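Local structure of ABC transporter substrate binding protein (Ribose) (Agrobacterium vitis S4, 4WT7) at residues D43-F46 and D47-Y51; L174-V177 and I178-F181; L28-K31 and G32-I35. The protein probably serves an ABC transporter as its periplasmic sugar-binding component, and is seen here holding the sugar alcohol D-allitol. One frame throughout, in Å; residues are numbered along the deposited sequence.

Contacts 1 and 3 belong to the lobe built on the all-parallel sheet, while contact 2 belongs to the lobe built on the mixed one; D-allitol lies in the cleft between the two. Contact 1 forms part of that pocket, since His44 and Asp47 hydrogen-bond to the ligand. Contact 3 turns the chain into strand 34-39, which leads on to the helix of contact 1; the two centres are about 23 Å apart and their nearest atoms about 9 Å. Contact 2 ends helix 165-178, with the Leu174 side chain about 14 Å from the ligand. Contacts 2 and 3, about 46 Å between centres, lie on opposite sides of the chain's centre.

Contact 1: residues D43-F46 and D47-Y51; sequences DHFF and DLQAY. With X9X (D-allitol), chain C.
Asp47 and His44 converge on D-allitol from one turn of chain. Asp47 OD1 accepts the hydroxyl OAE of the ligand at 2.9 Å, and His44 NE2 donates to OAF at 2.8 Å. Asp47 OD2 touches His44 CE1 at 3.2 Å, on the side of the ring that Asp47 CB overlies but out beyond the CE1 rim, the carboxylate turned 53° from the ring. At the ring edge, close to its plane, Asp43 OD1 accepts the N-H of His44 ND1 at 2.8 Å, met from above the carboxylate plane. With both ring nitrogens donating, the imidazole is held against rotation and may well be protonated, which the two nearby carboxylates would favour. A water bridges Asp43 and Asp47, and the OD2 of Asp47 also makes a salt bridge with Arg72, which probably offsets its closeness to the other acid.

Phe46 suits its place as a flat, apolar wall for the carbon chain of the ligand. Its ring swings anti to the backbone N (chi1 180°) and receives the ligand over one face, near the rim, where CZ approaches OAB at 3.2 Å. At the ring edge, CD1 of Phe46 meets OD1 of Asp47 at 3.4 Å, with the carboxylate plane turned 82° from the ring. Gln49 lays its CG over the face of Phe45, a CH-pi contact of 3.9 Å from CG to the ring centroid, and its amide runs almost parallel to the ring.

His44 holds the N-cap position, and its carbonyl O takes Leu48 N at 3.1 Å to begin the helical bonding. Helix 45-60 is the crossover between parallel strands 34-39 and 64-69, which Tyr51 touches; Phe45, Phe46 and Gln49 rest on Pro275 of helix 275-290.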
loop_
_atom_site.group_PDB
_atom_site.type_symbol
_atom_site.label_atom_id
_atom_site.label_comp_id
_atom_site.label_asym_id
_atom_site.label_seq_id
_atom_site.Cartn_x
_atom_site.Cartn_y
_atom_site.Cartn_z
ATOM N N ASP A 43 11.133 -3.312 1.757
ATOM C CA ASP A 43 11.292 -4.761 1.788
ATOM C C ASP A 43 10.353 -5.498 0.841
ATOM O O ASP A 43 10.326 -6.730 0.841
ATOM C CB ASP A 43 11.061 -5.286 3.209
ATOM C CG ASP A 43 9.600 -5.556 3.486
ATOM O OD1 ASP A 43 8.784 -4.668 3.192
ATOM O OD2 ASP A 43 9.260 -6.684 3.955
ATOM N N HIS A 44 9.552 -4.771 0.067
ATOM C CA HIS A 44 8.783 -5.393 -1.006
ATOM C C HIS A 44 8.454 -4.407 -2.104
ATOM O O HIS A 44 8.802 -3.238 -2.016
ATOM C CB HIS A 44 7.492 -5.999 -0.469
ATOM C CG HIS A 44 6.549 -4.997 0.108
ATOM N ND1 HIS A 44 6.690 -4.505 1.393
ATOM C CD2 HIS A 44 5.433 -4.416 -0.386
ATOM C CE1 HIS A 44 5.713 -3.650 1.646
ATOM N NE2 HIS A 44 4.931 -3.591 0.586
ATOM N N PHE A 45 7.734 -4.894 -3.105
ATOM C CA PHE A 45 7.609 -4.234 -4.411
ATOM C C PHE A 45 7.167 -2.787 -4.340
ATOM O O PHE A 45 7.840 -1.906 -4.868
ATOM C CB PHE A 45 6.620 -5.014 -5.273
ATOM C CG PHE A 45 6.292 -4.356 -6.563
ATOM C CD1 PHE A 45 7.204 -4.366 -7.618
ATOM C CD2 PHE A 45 5.061 -3.750 -6.743
ATOM C CE1 PHE A 45 6.868 -3.771 -8.836
ATOM C CE2 PHE A 45 4.727 -3.161 -7.948
ATOM C CZ PHE A 45 5.629 -3.158 -8.989
ATOM N N PHE A 46 6.039 -2.532 -3.697
ATOM C CA PHE A 46 5.482 -1.193 -3.716
ATOM C C PHE A 46 6.495 -0.203 -3.116
ATOM O O PHE A 46 6.812 0.856 -3.717
ATOM C CB PHE A 46 4.162 -1.155 -2.957
ATOM C CG PHE A 46 3.528 0.198 -2.923
ATOM C CD1 PHE A 46 3.888 1.117 -1.960
ATOM C CD2 PHE A 46 2.564 0.546 -3.847
ATOM C CE1 PHE A 46 3.305 2.359 -1.921
ATOM C CE2 PHE A 46 1.972 1.793 -3.820
ATOM C CZ PHE A 46 2.348 2.704 -2.859
ATOM N N ASP A 47 7.033 -0.557 -1.954
ATOM C CA ASP A 47 7.863 0.363 -1.205
ATOM C C ASP A 47 9.176 0.659 -1.909
ATOM O O ASP A 47 9.593 1.807 -1.976
ATOM C CB ASP A 47 8.162 -0.188 0.194
ATOM C CG ASP A 47 6.921 -0.464 1.001
ATOM O OD1 ASP A 47 5.781 -0.366 0.486
ATOM O OD2 ASP A 47 7.094 -0.804 2.191
ATOM N N LEU A 48 9.842 -0.391 -2.389
ATOM C CA LEU A 48 11.087 -0.250 -3.127
ATOM C C LEU A 48 10.895 0.631 -4.370
ATOM O O LEU A 48 11.658 1.545 -4.611
ATOM C CB LEU A 48 11.623 -1.635 -3.554
ATOM C CG LEU A 48 12.983 -1.580 -4.239
ATOM C CD1 LEU A 48 13.971 -0.821 -3.408
ATOM C CD2 LEU A 48 13.517 -2.985 -4.550
ATOM N N GLN A 49 9.855 0.353 -5.138
ATOM C CA GLN A 49 9.554 1.128 -6.355
ATOM C C GLN A 49 9.342 2.646 -6.127
ATOM O O GLN A 49 9.893 3.496 -6.825
ATOM C CB GLN A 49 8.300 0.559 -6.978
ATOM C CG GLN A 49 8.473 -0.827 -7.553
ATOM C CD GLN A 49 9.179 -0.774 -8.888
ATOM O OE1 GLN A 49 8.714 -0.119 -9.844
ATOM N NE2 GLN A 49 10.336 -1.398 -8.944
ATOM N N ALA A 50 8.509 2.962 -5.153
ATOM C CA ALA A 50 8.197 4.340 -4.791
ATOM C C ALA A 50 9.438 5.080 -4.256
ATOM O O ALA A 50 9.697 6.213 -4.592
ATOM C CB ALA A 50 7.060 4.324 -3.710
ATOM N N TYR A 51 10.181 4.425 -3.383
ATOM C CA TYR A 51 11.422 4.957 -2.861
ATOM C C TYR A 51 12.432 5.210 -3.967
ATOM O O TYR A 51 12.887 6.345 -4.137
ATOM C CB TYR A 51 11.968 4.008 -1.791
ATOM C CG TYR A 51 13.216 4.450 -1.020
ATOM C CD1 TYR A 51 13.191 5.560 -0.172
ATOM C CD2 TYR A 51 14.396 3.713 -1.103
ATOM C CE1 TYR A 51 14.307 5.936 0.548
ATOM C CE2 TYR A 51 15.522 4.073 -0.396
ATOM C CZ TYR A 51 15.465 5.187 0.441
ATOM O OH TYR A 51 16.569 5.546 1.165
HETATM O OAA X9X C . 1.733 -0.514 4.815
HETATM C CAG X9X C . 1.784 -1.705 4.115
HETATM C CAI X9X C . 1.481 -1.685 2.653
HETATM O OAC X9X C . 0.113 -1.468 2.401
HETATM C CAK X9X C . 2.398 -0.750 1.920
HETATM O OAE X9X C . 3.671 -1.125 2.280
HETATM C CAL X9X C . 2.309 -0.940 0.404
HETATM O OAF X9X C . 2.558 -2.254 0.044
HETATM C CAJ X9X C . 1.067 -0.407 -0.283
HETATM O OAD X9X C . -0.024 -1.259 -0.215
HETATM C CAH X9X C . 0.654 0.998 0.100
HETATM O OAB X9X C . -0.017 1.727 -0.905
HETATM O O HOH W 1 9.063 -2.251 3.603
#

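Contact 2: residues L174-V177 and I178-F181; sequences LVNV and IKYF
Ile178 drapes its branched side chain over the carbonyl of Leu174, one helical turn back, with CG2 3.4 Å from Leu174 O. Its CG1 stands between the backbone N and the carbonyl carbon (chi1 76°), a rather confined setting that folds both branches back along the helix. Leu174 adds CD1, 4.1 Å from Ile178 CG2, as the two side chains cross obliquely. The same carbonyl accepts Ile178 N in a nearly straight bond of 3.0 Å, and Val175 O takes Lys179 N in a less straight one.

Beyond this the helical pattern gives way. Tyr180 N bonds to Val177 O, three residues back, at 3.1 Å and from above the carbonyl plane. Aromatic edges meet the carbonyls of Asn176 and Val177: Tyr180 CD2 lies 3.2 Å from Asn176 O, and Phe181 CD1 lies 3.4 Å from Val177 O, each oxygen close to the plane of the ring it meets.

Apolar residues suit the inner side, where Leu174, Val177 and Phe181 touch helix 134-148 and Ile178 touches strand 184-186. The arrangement is a helix C-terminus running into a type I beta turn, closed by Phe181 N to Ile178 O at 2.9 Å, within the beta-alpha-beta crossover from strand 153-158 to strand 184-186.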
loop_
_atom_site.group_PDB
_atom_site.type_symbol
_atom_site.label_atom_id
_atom_site.label_comp_id
_atom_site.label_asym_id
_atom_site.label_seq_id
_atom_site.Cartn_x
_atom_site.Cartn_y
_atom_site.Cartn_z
ATOM N N LEU A 174 -14.124 -2.192 2.687
ATOM C CA LEU A 174 -14.569 -3.568 2.748
ATOM C C LEU A 174 -15.718 -3.634 3.735
ATOM O O LEU A 174 -16.787 -4.192 3.464
ATOM C CB LEU A 174 -13.434 -4.459 3.224
ATOM C CG LEU A 174 -13.853 -5.904 3.508
ATOM C CD1 LEU A 174 -14.129 -6.621 2.182
ATOM C CD2 LEU A 174 -12.770 -6.575 4.307
ATOM N N VAL A 175 -15.497 -3.052 4.906
ATOM C CA VAL A 175 -16.515 -3.125 5.934
ATOM C C VAL A 175 -17.790 -2.523 5.343
ATOM O O VAL A 175 -18.899 -3.061 5.476
ATOM C CB VAL A 175 -16.121 -2.369 7.201
ATOM C CG1 VAL A 175 -17.330 -2.177 8.058
ATOM C CG2 VAL A 175 -15.017 -3.109 7.935
ATOM N N ASN A 176 -17.631 -1.413 4.656
ATOM C CA ASN A 176 -18.796 -0.683 4.240
ATOM C C ASN A 176 -19.529 -1.298 3.084
ATOM O O ASN A 176 -20.733 -1.091 2.928
ATOM C CB ASN A 176 -18.450 0.728 3.884
ATOM C CG ASN A 176 -19.659 1.565 3.829
ATOM O OD1 ASN A 176 -20.302 1.795 4.860
ATOM N ND2 ASN A 176 -20.040 1.984 2.627
ATOM N N VAL A 177 -18.792 -1.987 2.225
ATOM C CA VAL A 177 -19.426 -2.681 1.142
ATOM C C VAL A 177 -20.223 -3.860 1.717
ATOM O O VAL A 177 -21.402 -3.983 1.427
ATOM C CB VAL A 177 -18.413 -3.109 0.082
ATOM C CG1 VAL A 177 -19.033 -4.074 -0.890
ATOM C CG2 VAL A 177 -17.921 -1.865 -0.663
ATOM N N ILE A 178 -19.617 -4.683 2.566
ATOM C CA ILE A 178 -20.319 -5.896 3.018
ATOM C C ILE A 178 -21.453 -5.599 4.009
ATOM O O ILE A 178 -22.364 -6.413 4.203
ATOM C CB ILE A 178 -19.350 -6.997 3.582
ATOM C CG1 ILE A 178 -18.851 -6.669 4.989
ATOM C CG2 ILE A 178 -18.172 -7.209 2.621
ATOM C CD1 ILE A 178 -17.803 -7.652 5.506
ATOM N N LYS A 179 -21.401 -4.449 4.664
ATOM C CA LYS A 179 -22.562 -3.999 5.412
ATOM C C LYS A 179 -23.904 -4.154 4.634
ATOM O O LYS A 179 -24.948 -4.437 5.229
ATOM C CB LYS A 179 -22.350 -2.557 5.834
ATOM C CG LYS A 179 -23.451 -2.023 6.639
ATOM C CD LYS A 179 -23.037 -0.804 7.416
ATOM C CE LYS A 179 -23.673 0.429 6.869
ATOM N NZ LYS A 179 -23.669 1.574 7.856
ATOM N N TYR A 180 -23.869 -3.974 3.314
ATOM C CA TYR A 180 -25.063 -4.031 2.471
ATOM C C TYR A 180 -25.244 -5.372 1.732
ATOM O O TYR A 180 -26.063 -5.467 0.806
ATOM C CB TYR A 180 -25.037 -2.872 1.472
ATOM C CG TYR A 180 -25.087 -1.559 2.195
ATOM C CD1 TYR A 180 -26.298 -1.004 2.552
ATOM C CD2 TYR A 180 -23.919 -0.921 2.610
ATOM C CE1 TYR A 180 -26.355 0.177 3.262
ATOM C CE2 TYR A 180 -23.965 0.271 3.339
ATOM C CZ TYR A 180 -25.191 0.802 3.672
ATOM O OH TYR A 180 -25.268 1.958 4.404
ATOM N N PHE A 181 -24.459 -6.363 2.148
ATOM C CA PHE A 181 -24.546 -7.759 1.738
ATOM C C PHE A 181 -24.303 -8.608 2.999
ATOM O O PHE A 181 -23.243 -9.194 3.179
ATOM C CB PHE A 181 -23.517 -8.079 0.669
ATOM C CG PHE A 181 -23.679 -7.255 -0.560
ATOM C CD1 PHE A 181 -23.021 -6.059 -0.682
ATOM C CD2 PHE A 181 -24.527 -7.664 -1.571
ATOM C CE1 PHE A 181 -23.197 -5.276 -1.781
ATOM C CE2 PHE A 181 -24.698 -6.903 -2.673
ATOM C CZ PHE A 181 -24.027 -5.691 -2.784
#

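Contact 3: residues L28-K31 and G32-I35; sequences LSLK and GKRI
Leu30 O accepts the backbone N-H of Lys33 at 2.9 Å, the bond that closes a type II beta turn over Lys31 and Gly32. The donor stands above the carbonyl plane, 37° out of it, as the tight curve of the chain makes the two peptides meet at a slant. Lys33 follows the bond with its side chain: CB lies 3.3 Å and CG 3.4 Å from the same Leu30 O, because chi1 (-52°) sets CG anti to the carbonyl carbon and beside the backbone N. A bend at chi2 then turns the rest of the chain.

Gly32 fills the third position of the turn, and its positive phi of 72° is one that glycine adopts readily. Ser29 OG accepts Lys31 N at 3.2 Å, an ST turn directly before the beta turn.

On the buried side Leu30 and Ile35 cross at about a right angle, CD1 of Leu30 4.1 Å from CG1 of Ile35. Leu30 also packs on Ile283 and Ala287 of helix 275-290, whereas Ile35 bonds through its backbone to Glu64 and Leu66 alongside. The chemistry thus divides in two: leucine and isoleucine tie the turn to the interior, while Lys31 and Gly32 occupy its exposed bend, and the Lys33 N to Leu30 O bond, with Gly32's positive phi, reverses the chain into strand 34-39.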
loop_
_atom_site.group_PDB
_atom_site.type_symbol
_atom_site.label_atom_id
_atom_site.label_comp_id
_atom_site.label_asym_id
_atom_site.label_seq_id
_atom_site.Cartn_x
_atom_site.Cartn_y
_atom_site.Cartn_z
ATOM N N LEU A 28 10.202 22.577 -14.594
ATOM C CA LEU A 28 10.553 22.285 -13.216
ATOM C C LEU A 28 12.038 21.901 -13.070
ATOM O O LEU A 28 12.665 21.344 -13.991
ATOM C CB LEU A 28 9.650 21.175 -12.673
ATOM C CG LEU A 28 8.167 21.531 -12.557
ATOM C CD1 LEU A 28 7.344 20.289 -12.216
ATOM C CD2 LEU A 28 7.963 22.627 -11.499
ATOM N N SER A 29 12.577 22.212 -11.900
ATOM C CA SER A 29 13.982 21.994 -11.569
ATOM C C SER A 29 14.106 21.858 -10.057
ATOM O O SER A 29 13.258 22.352 -9.306
ATOM C CB SER A 29 14.842 23.171 -12.049
ATOM O OG SER A 29 16.239 22.962 -11.839
ATOM N N LEU A 30 15.149 21.159 -9.621
ATOM C CA LEU A 30 15.504 21.110 -8.215
ATOM C C LEU A 30 16.973 21.431 -8.047
ATOM O O LEU A 30 17.583 21.118 -7.019
ATOM C CB LEU A 30 15.174 19.740 -7.620
ATOM C CG LEU A 30 13.670 19.426 -7.485
ATOM C CD1 LEU A 30 13.482 18.046 -6.879
ATOM C CD2 LEU A 30 12.932 20.434 -6.659
ATOM N N LYS A 31 17.543 22.092 -9.057
ATOM C CA LYS A 31 18.965 22.407 -9.038
ATOM C C LYS A 31 19.223 23.213 -7.765
ATOM O O LYS A 31 18.405 24.048 -7.382
ATOM C CB LYS A 31 19.358 23.172 -10.311
ATOM C CG LYS A 31 20.807 23.614 -10.349
ATOM C CD LYS A 31 21.152 24.322 -11.671
ATOM C CE LYS A 31 22.597 24.920 -11.672
ATOM N NZ LYS A 31 23.708 23.899 -11.639
ATOM N N GLY A 32 20.311 22.918 -7.068
ATOM C CA GLY A 32 20.628 23.607 -5.833
ATOM C C GLY A 32 19.760 23.276 -4.630
ATOM O O GLY A 32 19.966 23.850 -3.581
ATOM N N LYS A 33 18.803 22.355 -4.751
ATOM C CA LYS A 33 17.954 21.997 -3.609
ATOM C C LYS A 33 18.393 20.674 -3.016
ATOM O O LYS A 33 18.914 19.798 -3.711
ATOM C CB LYS A 33 16.477 21.862 -4.018
ATOM C CG LYS A 33 15.935 23.054 -4.761
ATOM C CD LYS A 33 15.938 24.320 -3.883
ATOM C CE LYS A 33 15.469 25.527 -4.677
ATOM N NZ LYS A 33 15.327 26.679 -3.761
ATOM N N ARG A 34 18.177 20.528 -1.724
ATOM C CA ARG A 34 18.385 19.242 -1.059
ATOM C C ARG A 34 17.017 18.712 -0.638
ATOM O O ARG A 34 16.250 19.414 0.046
ATOM C CB ARG A 34 19.300 19.423 0.159
ATOM C CG ARG A 34 20.779 19.575 -0.201
ATOM C CD ARG A 34 21.602 20.364 0.823
ATOM N NE ARG A 34 21.409 19.907 2.211
ATOM C CZ ARG A 34 20.669 20.534 3.134
ATOM N NH1 ARG A 34 20.566 20.027 4.351
ATOM N NH2 ARG A 34 20.044 21.668 2.875
ATOM N N ILE A 35 16.704 17.479 -1.045
ATOM C CA ILE A 35 15.417 16.868 -0.718
ATOM C C ILE A 35 15.588 15.626 0.165
ATOM O O ILE A 35 16.246 14.660 -0.245
ATOM C CB ILE A 35 14.637 16.459 -2.015
ATOM C CG1 ILE A 35 14.514 17.641 -2.976
ATOM C CG2 ILE A 35 13.266 15.896 -1.656
ATOM C CD1 ILE A 35 14.119 18.951 -2.334
#